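Local coordinates for AT-rich interactive domain-containing protein 4 (Arabidopsis thaliana, PDB 6LQF), which binds DNA through its ARID domain and, through the adjoining PHD finger, probably reads trimethylated histone H3 tails as a plant chromatin regulator, at residues F67-E72 against T117-Y122; V74-F79 against N83-K88; Q90-M95 against N102-V107. All blocks are in the same frame, centred on the assembly; numbering follows the deposited sequence.

Contact 1 (F67-E72 against T117-Y122); sequences FNLYRE and TYLLEY
Tyr70 and Leu119 mark the closest backbone approach, 7.0 Å from CA to CA, where helix 66-74 passes the break between helix 107-118 and helix 120-124. Leu119 has left helical geometry after the first of these helices and is the N-cap residue of the second, and its side chain reaches from this corner to the other segment. Its CD1 lies 3.9 Å from Leu69 CG and equally near Tyr70 CB, while CD2 approaches Tyr70 CD1 at 4.0 Å; one leucine fork thus spans two consecutive residues of helix 66-74. Beyond it Tyr70 and Tyr122 form an offset edge-to-face pair, with ring planes at 80° and centroids 5.5 Å apart. The CD1-CE1 edge of Tyr122 lies toward the CZ-OH end of Tyr70, whose OH is near the plane of the Tyr122 ring, 3.7 Å from Tyr122 CE1. Both have CG anti to the backbone N (chi1 -175° for Tyr70, -174° for Tyr122), which carries each ring off its own backbone to cross the other at about a right angle. Across the segments the contact is carried by van der Waals and ring contacts, while the phenol oxygens bond to residues outside them: Tyr70 OH to Asp128, and Tyr122 OH to Arg18 and to Asp32, a ligand of the nearby zinc ion. Through Asp32, Tyr122 is a second-shell neighbour of the metal and is likely to steady that carboxylate.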
loop_
_atom_site.group_PDB
_atom_site.type_symbol
_atom_site.label_atom_id
_atom_site.label_comp_id
_atom_site.label_asym_id
_atom_site.label_seq_id
_atom_site.Cartn_x
_atom_site.Cartn_y
_atom_site.Cartn_z
ATOM N N PHE A 67 9.571 -0.985 1.495
ATOM C CA PHE A 67 9.123 0.405 1.380
ATOM C C PHE A 67 7.914 0.563 0.475
ATOM O O PHE A 67 6.907 1.216 0.849
ATOM C CB PHE A 67 10.299 1.220 0.842
ATOM C CG PHE A 67 10.056 2.695 0.765
ATOM C CD1 PHE A 67 9.582 3.421 1.852
ATOM C CD2 PHE A 67 10.344 3.366 -0.405
ATOM C CE1 PHE A 67 9.418 4.815 1.762
ATOM C CE2 PHE A 67 10.166 4.761 -0.474
ATOM C CZ PHE A 67 9.747 5.453 0.619
ATOM N N ASN A 68 7.973 -0.059 -0.703
ATOM C CA ASN A 68 6.831 0.107 -1.603
ATOM C C ASN A 68 5.668 -0.752 -1.152
ATOM O O ASN A 68 4.520 -0.331 -1.328
ATOM C CB ASN A 68 7.230 -0.192 -3.030
ATOM C CG ASN A 68 8.043 0.963 -3.610
ATOM O OD1 ASN A 68 7.530 2.105 -3.628
ATOM N ND2 ASN A 68 9.284 0.725 -3.991
ATOM N N LEU A 69 5.928 -1.917 -0.512
ATOM C CA LEU A 69 4.834 -2.728 0.025
ATOM C C LEU A 69 4.064 -1.880 1.055
ATOM O O LEU A 69 2.799 -1.804 1.043
ATOM C CB LEU A 69 5.428 -4.007 0.684
ATOM C CG LEU A 69 4.468 -4.838 1.555
ATOM C CD1 LEU A 69 3.300 -5.263 0.674
ATOM C CD2 LEU A 69 5.193 -6.103 2.105
ATOM N N TYR A 70 4.800 -1.229 1.951
ATOM C CA TYR A 70 4.180 -0.405 2.999
ATOM C C TYR A 70 3.405 0.756 2.403
ATOM O O TYR A 70 2.249 0.948 2.754
ATOM C CB TYR A 70 5.246 0.128 3.942
ATOM C CG TYR A 70 4.659 0.890 5.115
ATOM C CD1 TYR A 70 4.033 0.200 6.173
ATOM C CD2 TYR A 70 4.806 2.279 5.209
ATOM C CE1 TYR A 70 3.552 0.885 7.257
ATOM C CE2 TYR A 70 4.309 2.988 6.317
ATOM C CZ TYR A 70 3.727 2.267 7.346
ATOM O OH TYR A 70 3.244 2.957 8.453
ATOM N N ARG A 71 4.026 1.496 1.466
ATOM C CA ARG A 71 3.353 2.694 0.895
ATOM C C ARG A 71 2.053 2.308 0.196
ATOM O O ARG A 71 1.026 3.009 0.355
ATOM C CB ARG A 71 4.273 3.427 -0.063
ATOM C CG ARG A 71 5.423 4.077 0.713
ATOM C CD ARG A 71 6.184 5.100 -0.047
ATOM N NE ARG A 71 6.774 4.554 -1.239
ATOM C CZ ARG A 71 7.434 5.299 -2.127
ATOM N NH1 ARG A 71 7.545 6.615 -1.934
ATOM N NH2 ARG A 71 7.974 4.740 -3.205
ATOM N N GLU A 72 2.070 1.194 -0.535
ATOM C CA GLU A 72 0.874 0.840 -1.284
ATOM C C GLU A 72 -0.259 0.400 -0.356
ATOM O O GLU A 72 -1.460 0.655 -0.617
ATOM C CB GLU A 72 1.161 -0.264 -2.288
ATOM C CG GLU A 72 2.073 0.198 -3.435
ATOM C CD GLU A 72 1.614 1.505 -4.124
ATOM O OE1 GLU A 72 0.393 1.682 -4.343
ATOM O OE2 GLU A 72 2.466 2.380 -4.487
ATOM N N THR A 117 4.584 -10.071 9.125
ATOM C CA THR A 117 5.893 -10.253 9.786
ATOM C C THR A 117 6.600 -8.924 10.052
ATOM O O THR A 117 7.100 -8.676 11.169
ATOM C CB THR A 117 6.755 -11.155 8.879
ATOM O OG1 THR A 117 6.074 -12.417 8.730
ATOM C CG2 THR A 117 8.191 -11.397 9.460
ATOM N N TYR A 118 6.713 -8.064 9.018
ATOM C CA TYR A 118 7.609 -6.932 9.111
ATOM C C TYR A 118 6.928 -5.617 9.426
ATOM O O TYR A 118 7.559 -4.690 9.975
ATOM C CB TYR A 118 8.394 -6.759 7.796
ATOM C CG TYR A 118 9.423 -7.822 7.555
ATOM C CD1 TYR A 118 10.670 -7.747 8.184
ATOM C CD2 TYR A 118 9.159 -8.899 6.700
ATOM C CE1 TYR A 118 11.629 -8.726 7.976
ATOM C CE2 TYR A 118 10.128 -9.889 6.459
ATOM C CZ TYR A 118 11.354 -9.792 7.130
ATOM O OH TYR A 118 12.328 -10.745 6.901
ATOM N N LEU A 119 5.631 -5.483 9.022
ATOM C CA LEU A 119 5.064 -4.130 8.906
ATOM C C LEU A 119 3.779 -3.891 9.680
ATOM O O LEU A 119 3.424 -2.725 9.901
ATOM C CB LEU A 119 4.808 -3.811 7.413
ATOM C CG LEU A 119 6.060 -3.721 6.530
ATOM C CD1 LEU A 119 5.644 -3.581 5.019
ATOM C CD2 LEU A 119 6.865 -2.534 7.005
ATOM N N LEU A 120 3.082 -4.929 10.154
ATOM C CA LEU A 120 1.769 -4.665 10.738
ATOM C C LEU A 120 1.829 -3.904 12.072
ATOM O O LEU A 120 1.135 -2.887 12.282
ATOM C CB LEU A 120 1.039 -5.979 10.901
ATOM C CG LEU A 120 -0.367 -5.788 11.408
ATOM C CD1 LEU A 120 -1.217 -4.858 10.542
ATOM C CD2 LEU A 120 -0.988 -7.181 11.424
ATOM N N GLU A 121 2.700 -4.371 12.979
ATOM C CA GLU A 121 2.888 -3.635 14.222
ATOM C C GLU A 121 3.416 -2.235 13.970
ATOM O O GLU A 121 3.008 -1.273 14.600
ATOM C CB GLU A 121 3.854 -4.398 15.142
ATOM C CG GLU A 121 3.238 -5.724 15.556
ATOM C CD GLU A 121 4.133 -6.559 16.462
ATOM O OE1 GLU A 121 5.342 -6.232 16.631
ATOM O OE2 GLU A 121 3.583 -7.535 17.022
ATOM N N TYR A 122 4.330 -2.150 13.008
ATOM C CA TYR A 122 4.840 -0.817 12.613
ATOM C C TYR A 122 3.730 0.102 12.151
ATOM O O TYR A 122 3.671 1.266 12.547
ATOM C CB TYR A 122 5.905 -0.970 11.531
ATOM C CG TYR A 122 6.599 0.335 11.147
ATOM C CD1 TYR A 122 6.044 1.190 10.160
ATOM C CD2 TYR A 122 7.811 0.684 11.739
ATOM C CE1 TYR A 122 6.641 2.358 9.832
ATOM C CE2 TYR A 122 8.460 1.866 11.399
ATOM C CZ TYR A 122 7.862 2.687 10.463
ATOM O OH TYR A 122 8.474 3.869 10.128
#

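Contact 2 (V74-F79 against N83-K88); sequences VSRGGF and NGINWK. With nucleotides of chain D.
Ile85 meets Arg76 and Gly78 across the loop that joins helix 66-74 to helix 87-91 in the ARID domain, a loop that starts with a Schellman motif. Gly77, at positive phi, is the C-prime residue that ends the first helix, with Gly77 N bonded to Val74 O and Gly78 N to Val73 O. The packed side is mostly apolar and largely buried. Ile85 CG1 rests 4.0 Å from Arg76 CB, against the aliphatic part of an arginine whose extended chain carries the guanidinium past it to Glu72 and Gln90; Arg76 also bonds to the backbone of the bound peptide. Ile85 CD1 lies 3.7 Å from Gly78 O. Phe79 has CG anti to its backbone N (chi1 -172°), which brings its ring rim to rim with that of Trp87, planes at 71° and Phe79 CD1 3.8 Å from Trp87 CH2. Two further contacts hold the Trp87 indole: Ile85 CG2 covers part of one face, and NE1 donates to Gly82 O.

The other side is polar and faces the DNA, with Asn83 exposed, its OD1 beside the sugar of DG5 of chain D and bonded to Lys112. The phosphate of DG5 of chain D is held by two successive main-chain amides, Trp87 N to OP1 and Lys88 N to OP2, where the helix dipole would probably add to the attraction. Asn86, the N-cap residue, uses both ends of its carboxamide: OD1 accepts from Gly89 N, while ND2 donates to Ala172 O and, at 2.8 Å and nearly straight at 170°, to OP1 of DA4 of chain D.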
loop_
_atom_site.group_PDB
_atom_site.type_symbol
_atom_site.label_atom_id
_atom_site.label_comp_id
_atom_site.label_asym_id
_atom_site.label_seq_id
_atom_site.Cartn_x
_atom_site.Cartn_y
_atom_site.Cartn_z
ATOM N N VAL A 74 -0.638 1.308 3.039
ATOM C CA VAL A 74 -1.190 2.313 3.955
ATOM C C VAL A 74 -1.957 3.370 3.148
ATOM O O VAL A 74 -2.914 3.961 3.662
ATOM C CB VAL A 74 -0.165 2.963 4.867
ATOM C CG1 VAL A 74 0.466 1.852 5.728
ATOM C CG2 VAL A 74 0.946 3.704 4.069
ATOM N N SER A 75 -1.582 3.585 1.879
ATOM C CA SER A 75 -2.325 4.567 1.028
ATOM C C SER A 75 -3.745 4.092 0.762
ATOM O O SER A 75 -4.605 4.926 0.401
ATOM C CB SER A 75 -1.597 4.799 -0.268
ATOM O OG SER A 75 -1.647 3.683 -1.119
ATOM N N ARG A 76 -4.002 2.794 0.948
ATOM C CA ARG A 76 -5.341 2.229 0.736
ATOM C C ARG A 76 -6.100 1.943 2.025
ATOM O O ARG A 76 -7.190 1.333 2.006
ATOM C CB ARG A 76 -5.249 0.960 -0.091
ATOM C CG ARG A 76 -4.809 1.300 -1.531
ATOM C CD ARG A 76 -4.584 0.064 -2.325
ATOM N NE ARG A 76 -4.378 0.369 -3.743
ATOM C CZ ARG A 76 -3.207 0.706 -4.270
ATOM N NH1 ARG A 76 -2.134 0.810 -3.507
ATOM N NH2 ARG A 76 -3.104 0.951 -5.568
ATOM N N GLY A 77 -5.599 2.448 3.146
ATOM C CA GLY A 77 -6.327 2.303 4.384
ATOM C C GLY A 77 -5.745 1.297 5.340
ATOM O O GLY A 77 -6.325 1.091 6.403
ATOM N N GLY A 78 -4.609 0.681 5.004
ATOM C CA GLY A 78 -3.943 -0.219 5.956
ATOM C C GLY A 78 -4.318 -1.679 5.777
ATOM O O GLY A 78 -5.199 -2.020 4.969
ATOM N N PHE A 79 -3.639 -2.544 6.536
ATOM C CA PHE A 79 -3.753 -3.983 6.361
ATOM C C PHE A 79 -5.150 -4.546 6.565
ATOM O O PHE A 79 -5.515 -5.513 5.910
ATOM C CB PHE A 79 -2.774 -4.679 7.333
ATOM C CG PHE A 79 -2.651 -6.165 7.108
ATOM C CD1 PHE A 79 -1.963 -6.648 5.972
ATOM C CD2 PHE A 79 -3.203 -7.067 8.004
ATOM C CE1 PHE A 79 -1.835 -8.022 5.778
ATOM C CE2 PHE A 79 -3.096 -8.450 7.789
ATOM C CZ PHE A 79 -2.377 -8.910 6.674
ATOM N N ASN A 83 -8.575 -8.180 1.661
ATOM C CA ASN A 83 -8.667 -8.484 0.256
ATOM C C ASN A 83 -9.394 -7.368 -0.499
ATOM O O ASN A 83 -9.646 -7.487 -1.700
ATOM C CB ASN A 83 -9.338 -9.861 0.049
ATOM C CG ASN A 83 -8.412 -10.998 0.453
ATOM O OD1 ASN A 83 -7.205 -10.889 0.433
ATOM N ND2 ASN A 83 -9.011 -12.104 0.911
ATOM N N GLY A 84 -9.747 -6.287 0.199
ATOM C CA GLY A 84 -10.193 -5.062 -0.464
ATOM C C GLY A 84 -9.043 -4.320 -1.149
ATOM O O GLY A 84 -9.284 -3.338 -1.888
ATOM N N ILE A 85 -7.819 -4.806 -0.916
ATOM C CA ILE A 85 -6.601 -4.374 -1.642
ATOM C C ILE A 85 -6.336 -5.441 -2.701
ATOM O O ILE A 85 -6.454 -6.633 -2.411
ATOM C CB ILE A 85 -5.417 -4.213 -0.664
ATOM C CG1 ILE A 85 -5.655 -2.984 0.207
ATOM C CG2 ILE A 85 -4.043 -4.143 -1.395
ATOM C CD1 ILE A 85 -4.757 -2.944 1.456
ATOM N N ASN A 86 -6.011 -5.045 -3.923
ATOM C CA ASN A 86 -5.567 -5.985 -4.934
ATOM C C ASN A 86 -4.069 -6.148 -4.773
ATOM O O ASN A 86 -3.273 -5.341 -5.237
ATOM C CB ASN A 86 -5.923 -5.472 -6.333
ATOM C CG ASN A 86 -5.542 -6.426 -7.451
ATOM O OD1 ASN A 86 -4.873 -7.432 -7.199
ATOM N ND2 ASN A 86 -5.953 -6.134 -8.706
ATOM N N TRP A 87 -3.676 -7.231 -4.084
ATOM C CA TRP A 87 -2.271 -7.419 -3.707
ATOM C C TRP A 87 -1.429 -7.769 -4.929
ATOM O O TRP A 87 -0.418 -7.133 -5.187
ATOM C CB TRP A 87 -2.174 -8.530 -2.631
ATOM C CG TRP A 87 -2.797 -8.097 -1.341
ATOM C CD1 TRP A 87 -4.120 -8.180 -1.011
ATOM C CD2 TRP A 87 -2.145 -7.478 -0.242
ATOM N NE1 TRP A 87 -4.350 -7.617 0.240
ATOM C CE2 TRP A 87 -3.124 -7.212 0.743
ATOM C CE3 TRP A 87 -0.802 -7.147 0.029
ATOM C CZ2 TRP A 87 -2.793 -6.599 1.957
ATOM C CZ3 TRP A 87 -0.474 -6.585 1.255
ATOM C CH2 TRP A 87 -1.487 -6.312 2.206
ATOM N N LYS A 88 -1.836 -8.774 -5.695
ATOM C CA LYS A 88 -1.074 -9.089 -6.907
ATOM C C LYS A 88 -1.055 -7.976 -7.943
ATOM O O LYS A 88 -0.002 -7.641 -8.554
ATOM C CB LYS A 88 -1.604 -10.379 -7.524
ATOM C CG LYS A 88 -0.859 -10.794 -8.770
ATOM C CD LYS A 88 -1.048 -12.317 -9.006
ATOM C CE LYS A 88 -0.306 -12.862 -10.232
ATOM N NZ LYS A 88 1.211 -12.880 -10.154
ATOM P P DG D 5 -5.059 -10.763 -4.534
ATOM O OP1 DG D 5 -5.384 -9.461 -3.949
ATOM O OP2 DG D 5 -3.646 -10.987 -5.040
ATOM O "O5'" DG D 5 -5.409 -11.867 -3.482
ATOM C "C5'" DG D 5 -6.671 -11.772 -2.813
ATOM C "C4'" DG D 5 -6.963 -13.071 -2.064
ATOM O "O4'" DG D 5 -7.249 -14.122 -3.026
ATOM C "C3'" DG D 5 -5.846 -13.571 -1.182
ATOM O "O3'" DG D 5 -6.446 -14.204 0.003
ATOM C "C2'" DG D 5 -5.169 -14.593 -2.082
ATOM C "C1'" DG D 5 -6.352 -15.200 -2.829
ATOM N N9 DG D 5 -6.013 -15.735 -4.148
ATOM C C8 DG D 5 -5.359 -15.092 -5.153
ATOM N N7 DG D 5 -5.139 -15.843 -6.203
ATOM C C5 DG D 5 -5.726 -17.057 -5.852
ATOM C C6 DG D 5 -5.850 -18.257 -6.584
ATOM O O6 DG D 5 -5.422 -18.500 -7.728
ATOM N N1 DG D 5 -6.477 -19.278 -5.837
ATOM C C2 DG D 5 -7.018 -19.090 -4.603
ATOM N N2 DG D 5 -7.595 -20.149 -4.024
ATOM N N3 DG D 5 -6.928 -17.959 -3.922
ATOM C C4 DG D 5 -6.289 -16.979 -4.620
ATOM P P DA D 4 -5.803 -9.250 -11.239
ATOM O OP1 DA D 4 -5.594 -7.809 -10.879
ATOM O OP2 DA D 4 -4.743 -9.959 -12.017
ATOM O "O5'" DA D 4 -5.976 -10.061 -9.859
ATOM C "C5'" DA D 4 -6.981 -9.620 -8.934
ATOM C "C4'" DA D 4 -7.129 -10.594 -7.800
ATOM O "O4'" DA D 4 -7.629 -11.859 -8.332
ATOM C "C3'" DA D 4 -5.811 -10.891 -7.066
ATOM O "O3'" DA D 4 -6.131 -10.987 -5.696
ATOM C "C2'" DA D 4 -5.473 -12.263 -7.612
ATOM C "C1'" DA D 4 -6.874 -12.881 -7.712
ATOM N N9 DA D 4 -6.961 -14.053 -8.543
ATOM C C8 DA D 4 -6.426 -14.278 -9.775
ATOM N N7 DA D 4 -6.717 -15.488 -10.257
ATOM C C5 DA D 4 -7.482 -16.054 -9.271
ATOM C C6 DA D 4 -8.110 -17.330 -9.153
ATOM N N6 DA D 4 -7.999 -18.299 -10.073
ATOM N N1 DA D 4 -8.765 -17.591 -8.026
ATOM C C2 DA D 4 -8.892 -16.639 -7.100
ATOM N N3 DA D 4 -8.377 -15.399 -7.108
ATOM C C4 DA D 4 -7.689 -15.178 -8.237
#

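Contact 3 (Q90-M95 against N102-V107). With nucleotides of chain C; nucleotides of chain D.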
loop_
_atom_site.group_PDB
_atom_site.type_symbol
_atom_site.label_atom_id
_atom_site.label_comp_id
_atom_site.label_asym_id
_atom_site.label_seq_id
_atom_site.Cartn_x
_atom_site.Cartn_y
_atom_site.Cartn_z
ATOM N N GLN A 90 -2.130 -4.514 -7.742
ATOM C CA GLN A 90 -1.866 -3.109 -7.437
ATOM C C GLN A 90 -0.763 -2.916 -6.401
ATOM O O GLN A 90 -0.176 -1.845 -6.358
ATOM C CB GLN A 90 -3.133 -2.408 -6.917
ATOM C CG GLN A 90 -4.139 -2.162 -8.011
ATOM C CD GLN A 90 -5.387 -1.467 -7.471
ATOM O OE1 GLN A 90 -5.265 -0.511 -6.667
ATOM N NE2 GLN A 90 -6.570 -1.923 -7.912
ATOM N N VAL A 91 -0.425 -3.923 -5.588
ATOM C CA VAL A 91 0.660 -3.726 -4.629
ATOM C C VAL A 91 1.946 -4.253 -5.233
ATOM O O VAL A 91 2.962 -3.513 -5.309
ATOM C CB VAL A 91 0.384 -4.448 -3.300
ATOM C CG1 VAL A 91 1.537 -4.330 -2.299
ATOM C CG2 VAL A 91 -0.880 -3.830 -2.704
ATOM N N PHE A 92 1.897 -5.524 -5.633
ATOM C CA PHE A 92 3.081 -6.179 -6.236
ATOM C C PHE A 92 3.599 -5.427 -7.444
ATOM O O PHE A 92 4.808 -5.339 -7.630
ATOM C CB PHE A 92 2.734 -7.637 -6.571
ATOM C CG PHE A 92 3.881 -8.461 -7.152
ATOM C CD1 PHE A 92 5.101 -8.551 -6.499
ATOM C CD2 PHE A 92 3.688 -9.191 -8.312
ATOM C CE1 PHE A 92 6.125 -9.377 -7.005
ATOM C CE2 PHE A 92 4.687 -10.001 -8.824
ATOM C CZ PHE A 92 5.915 -10.083 -8.170
ATOM N N SER A 93 2.719 -4.870 -8.257
ATOM C CA SER A 93 3.113 -4.145 -9.472
ATOM C C SER A 93 3.955 -2.907 -9.217
ATOM O O SER A 93 4.615 -2.417 -10.150
ATOM C CB SER A 93 1.830 -3.814 -10.236
ATOM O OG SER A 93 1.045 -2.970 -9.406
ATOM N N LYS A 94 3.970 -2.390 -7.992
ATOM C CA LYS A 94 4.722 -1.189 -7.631
ATOM C C LYS A 94 6.004 -1.516 -6.902
ATOM O O LYS A 94 6.766 -0.603 -6.511
ATOM C CB LYS A 94 3.909 -0.296 -6.711
ATOM C CG LYS A 94 2.629 0.248 -7.288
ATOM C CD LYS A 94 2.930 1.066 -8.517
ATOM C CE LYS A 94 3.557 2.382 -8.142
ATOM N NZ LYS A 94 2.621 3.175 -7.318
ATOM N N MET A 95 6.210 -2.801 -6.600
ATOM C CA MET A 95 7.428 -3.225 -5.916
ATOM C C MET A 95 8.559 -3.554 -6.837
ATOM O O MET A 95 8.330 -3.989 -7.963
ATOM C CB MET A 95 7.140 -4.458 -5.069
ATOM C CG MET A 95 6.115 -4.158 -4.024
ATOM S SD MET A 95 5.513 -5.588 -3.072
ATOM C CE MET A 95 7.055 -6.119 -2.242
ATOM N N ASN A 102 6.044 -13.130 -14.893
ATOM C CA ASN A 102 6.370 -13.815 -13.656
ATOM C C ASN A 102 5.294 -14.852 -13.453
ATOM O O ASN A 102 4.180 -14.722 -14.000
ATOM C CB ASN A 102 6.439 -12.848 -12.463
ATOM C CG ASN A 102 5.066 -12.339 -12.032
ATOM O OD1 ASN A 102 4.319 -13.044 -11.365
ATOM N ND2 ASN A 102 4.730 -11.116 -12.404
ATOM N N ARG A 103 5.621 -15.873 -12.672
ATOM C CA ARG A 103 4.643 -16.895 -12.293
ATOM C C ARG A 103 4.406 -16.883 -10.774
ATOM O O ARG A 103 4.395 -17.938 -10.120
ATOM C CB ARG A 103 5.110 -18.283 -12.737
ATOM C CG ARG A 103 5.070 -18.520 -14.251
ATOM C CD ARG A 103 3.707 -18.154 -14.838
ATOM N NE ARG A 103 2.618 -19.001 -14.344
ATOM C CZ ARG A 103 1.325 -18.666 -14.368
ATOM N NH1 ARG A 103 0.943 -17.489 -14.852
ATOM N NH2 ARG A 103 0.410 -19.506 -13.895
ATOM N N MET A 104 4.263 -15.687 -10.217
ATOM C CA MET A 104 4.094 -15.491 -8.780
ATOM C C MET A 104 2.624 -15.607 -8.424
ATOM O O MET A 104 1.967 -14.635 -8.041
ATOM C CB MET A 104 4.633 -14.124 -8.375
ATOM C CG MET A 104 6.165 -14.011 -8.606
ATOM S SD MET A 104 7.159 -15.054 -7.516
ATOM C CE MET A 104 6.573 -14.568 -5.921
ATOM N N THR A 105 2.091 -16.803 -8.622
ATOM C CA THR A 105 0.682 -17.051 -8.503
ATOM C C THR A 105 0.156 -16.966 -7.088
ATOM O O THR A 105 -1.053 -16.754 -6.867
ATOM C CB THR A 105 0.351 -18.419 -9.030
ATOM O OG1 THR A 105 1.262 -19.314 -8.435
ATOM C CG2 THR A 105 0.534 -18.457 -10.558
ATOM N N GLY A 106 1.026 -17.114 -6.116
ATOM C CA GLY A 106 0.571 -17.008 -4.731
ATOM C C GLY A 106 1.060 -15.729 -4.080
ATOM O O GLY A 106 1.175 -15.632 -2.853
ATOM N N VAL A 107 1.311 -14.714 -4.908
ATOM C CA VAL A 107 2.000 -13.569 -4.389
ATOM C C VAL A 107 1.152 -12.742 -3.444
ATOM O O VAL A 107 1.677 -12.167 -2.498
ATOM C CB VAL A 107 2.568 -12.687 -5.527
ATOM C CG1 VAL A 107 1.456 -11.835 -6.208
ATOM C CG2 VAL A 107 3.685 -11.793 -4.967
ATOM P P DA C 6 3.761 -23.266 -13.397
ATOM O OP1 DA C 6 4.253 -23.964 -14.602
ATOM O OP2 DA C 6 3.088 -21.959 -13.530
ATOM O "O5'" DA C 6 2.754 -24.309 -12.723
ATOM C "C5'" DA C 6 3.263 -25.543 -12.223
ATOM C "C4'" DA C 6 2.159 -26.339 -11.511
ATOM O "O4'" DA C 6 1.924 -25.771 -10.194
ATOM C "C3'" DA C 6 0.803 -26.371 -12.201
ATOM O "O3'" DA C 6 0.188 -27.648 -11.981
ATOM C "C2'" DA C 6 0.027 -25.250 -11.489
ATOM C "C1'" DA C 6 0.557 -25.360 -10.072
ATOM N N9 DA C 6 0.573 -24.098 -9.336
ATOM C C8 DA C 6 1.059 -22.882 -9.779
ATOM N N7 DA C 6 1.002 -21.931 -8.880
ATOM C C5 DA C 6 0.427 -22.560 -7.770
ATOM C C6 DA C 6 0.116 -22.089 -6.482
ATOM N N6 DA C 6 0.313 -20.824 -6.069
ATOM N N1 DA C 6 -0.424 -23.002 -5.624
ATOM C C2 DA C 6 -0.621 -24.249 -6.029
ATOM N N3 DA C 6 -0.341 -24.810 -7.208
ATOM C C4 DA C 6 0.207 -23.904 -8.030
ATOM P P DG C 5 8.937 -19.232 -10.934
ATOM O OP1 DG C 5 9.938 -19.548 -11.982
ATOM O OP2 DG C 5 8.332 -17.885 -10.832
ATOM O "O5'" DG C 5 7.700 -20.235 -11.088
ATOM C "C5'" DG C 5 7.957 -21.604 -11.185
ATOM C "C4'" DG C 5 6.699 -22.394 -10.919
ATOM O "O4'" DG C 5 6.315 -22.246 -9.541
ATOM C "C3'" DG C 5 5.467 -22.020 -11.752
ATOM O "O3'" DG C 5 4.979 -23.231 -12.349
ATOM C "C2'" DG C 5 4.475 -21.466 -10.711
ATOM C "C1'" DG C 5 4.908 -22.262 -9.490
ATOM N N9 DG C 5 4.515 -21.706 -8.213
ATOM C C8 DG C 5 4.614 -20.413 -7.792
ATOM N N7 DG C 5 4.169 -20.238 -6.578
ATOM C C5 DG C 5 3.783 -21.512 -6.175
ATOM C C6 DG C 5 3.195 -21.958 -4.968
ATOM O O6 DG C 5 2.952 -21.279 -3.955
ATOM N N1 DG C 5 2.916 -23.303 -5.000
ATOM C C2 DG C 5 3.155 -24.115 -6.086
ATOM N N2 DG C 5 2.839 -25.379 -5.971
ATOM N N3 DG C 5 3.699 -23.700 -7.203
ATOM C C4 DG C 5 3.958 -22.405 -7.183
ATOM P P DA D 6 -5.610 -15.034 1.056
ATOM O OP1 DA D 6 -6.218 -14.806 2.310
ATOM O OP2 DA D 6 -4.223 -14.770 0.915
ATOM O "O5'" DA D 6 -5.840 -16.518 0.579
ATOM C "C5'" DA D 6 -7.119 -17.131 0.613
ATOM C "C4'" DA D 6 -6.995 -18.637 0.636
ATOM O "O4'" DA D 6 -6.607 -19.144 -0.652
ATOM C "C3'" DA D 6 -5.982 -19.195 1.629
ATOM O "O3'" DA D 6 -6.560 -20.390 2.153
ATOM C "C2'" DA D 6 -4.767 -19.430 0.759
ATOM C "C1'" DA D 6 -5.353 -19.805 -0.581
ATOM N N9 DA D 6 -4.576 -19.395 -1.748
ATOM C C8 DA D 6 -4.043 -18.153 -1.966
ATOM N N7 DA D 6 -3.482 -18.016 -3.136
ATOM C C5 DA D 6 -3.609 -19.267 -3.715
ATOM C C6 DA D 6 -3.203 -19.779 -4.950
ATOM N N6 DA D 6 -2.546 -19.076 -5.864
ATOM N N1 DA D 6 -3.510 -21.061 -5.228
ATOM C C2 DA D 6 -4.175 -21.766 -4.317
ATOM N N3 DA D 6 -4.608 -21.400 -3.124
ATOM C C4 DA D 6 -4.288 -20.124 -2.873
#
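The loop between helix 87-91 and helix 107-118 is a part of this ARID domain, a fold grouped at family level with helix-turn-helix proteins, that contacts DNA bases, and Phe92 supports its inner side by touching Asn102, Met104 and Val107. Val107 CG2 sits almost centrally over one face of the Phe92 ring, a CH-pi contact 3.9 Å from the centroid and 11° off the ring normal. Asn102 comes instead to the ring's edge, its ND2 3.7 Å from Phe92 CE2 with the amide turned 88° to the ring, and Met104 CG approaches Phe92 CZ obliquely at 4.0 Å. Phe92 CG lies anti to the backbone N (chi1 -178°), which carries the ring across to all three residues. Replacing the ring by an alanine would probably leave a gap under Val107 CG2 and take away the surface that Met104 CG and the Asn102 amide rest against.

Asn102 also shapes the loop: its OD1 accepts from Met104 N at 2.9 Å, in the carbonyl plane and on a lone pair, closing an Asx turn, while ND2 donates to Thr99 O. A type I turn from Met104 to Val107 follows. On the DNA side Thr105 OG1 donates to N7 of DA6 of chain C at 2.7 Å, and Thr105 O accepts a weak bond from N6 of DA6 of chain D, so one residue touches bases of both strands. Arg103 NE donates a hydrogen bond to OP2 of DA6 of chain C at 3.1 Å, the oxygen lying in the guanidinium plane at its edge. On the protein side Leu59 of strand 58-59 packs against Phe92, Met104 and Val107, His98 meets Phe92 edge-to-face, and Val107 begins helix 107-118 beside Lys88 of helix 87-91.

All three contacts lie in the ARID domain. Contacts 2 and 3 follow one another along the chain, both nested within the loop that contact 1 closes. Their centres are about 11 Å (1 to 2), 13 Å (2 to 3) and 15 Å (1 to 3) apart. Helix 87-91 is shared by contacts 2 and 3, and Leu69 of contact 1 packs against it through Trp87 and Val91. Polar links join the same parts: Glu72 pairs with Lys94, and probable hydrogen bonds run from Arg76 NH2 to Gln90 OE1 and from Lys88 NZ to Met104 O, so that the zinc-proximal core, the phosphate contacts and the base contacts lie within one continuous part of the domain.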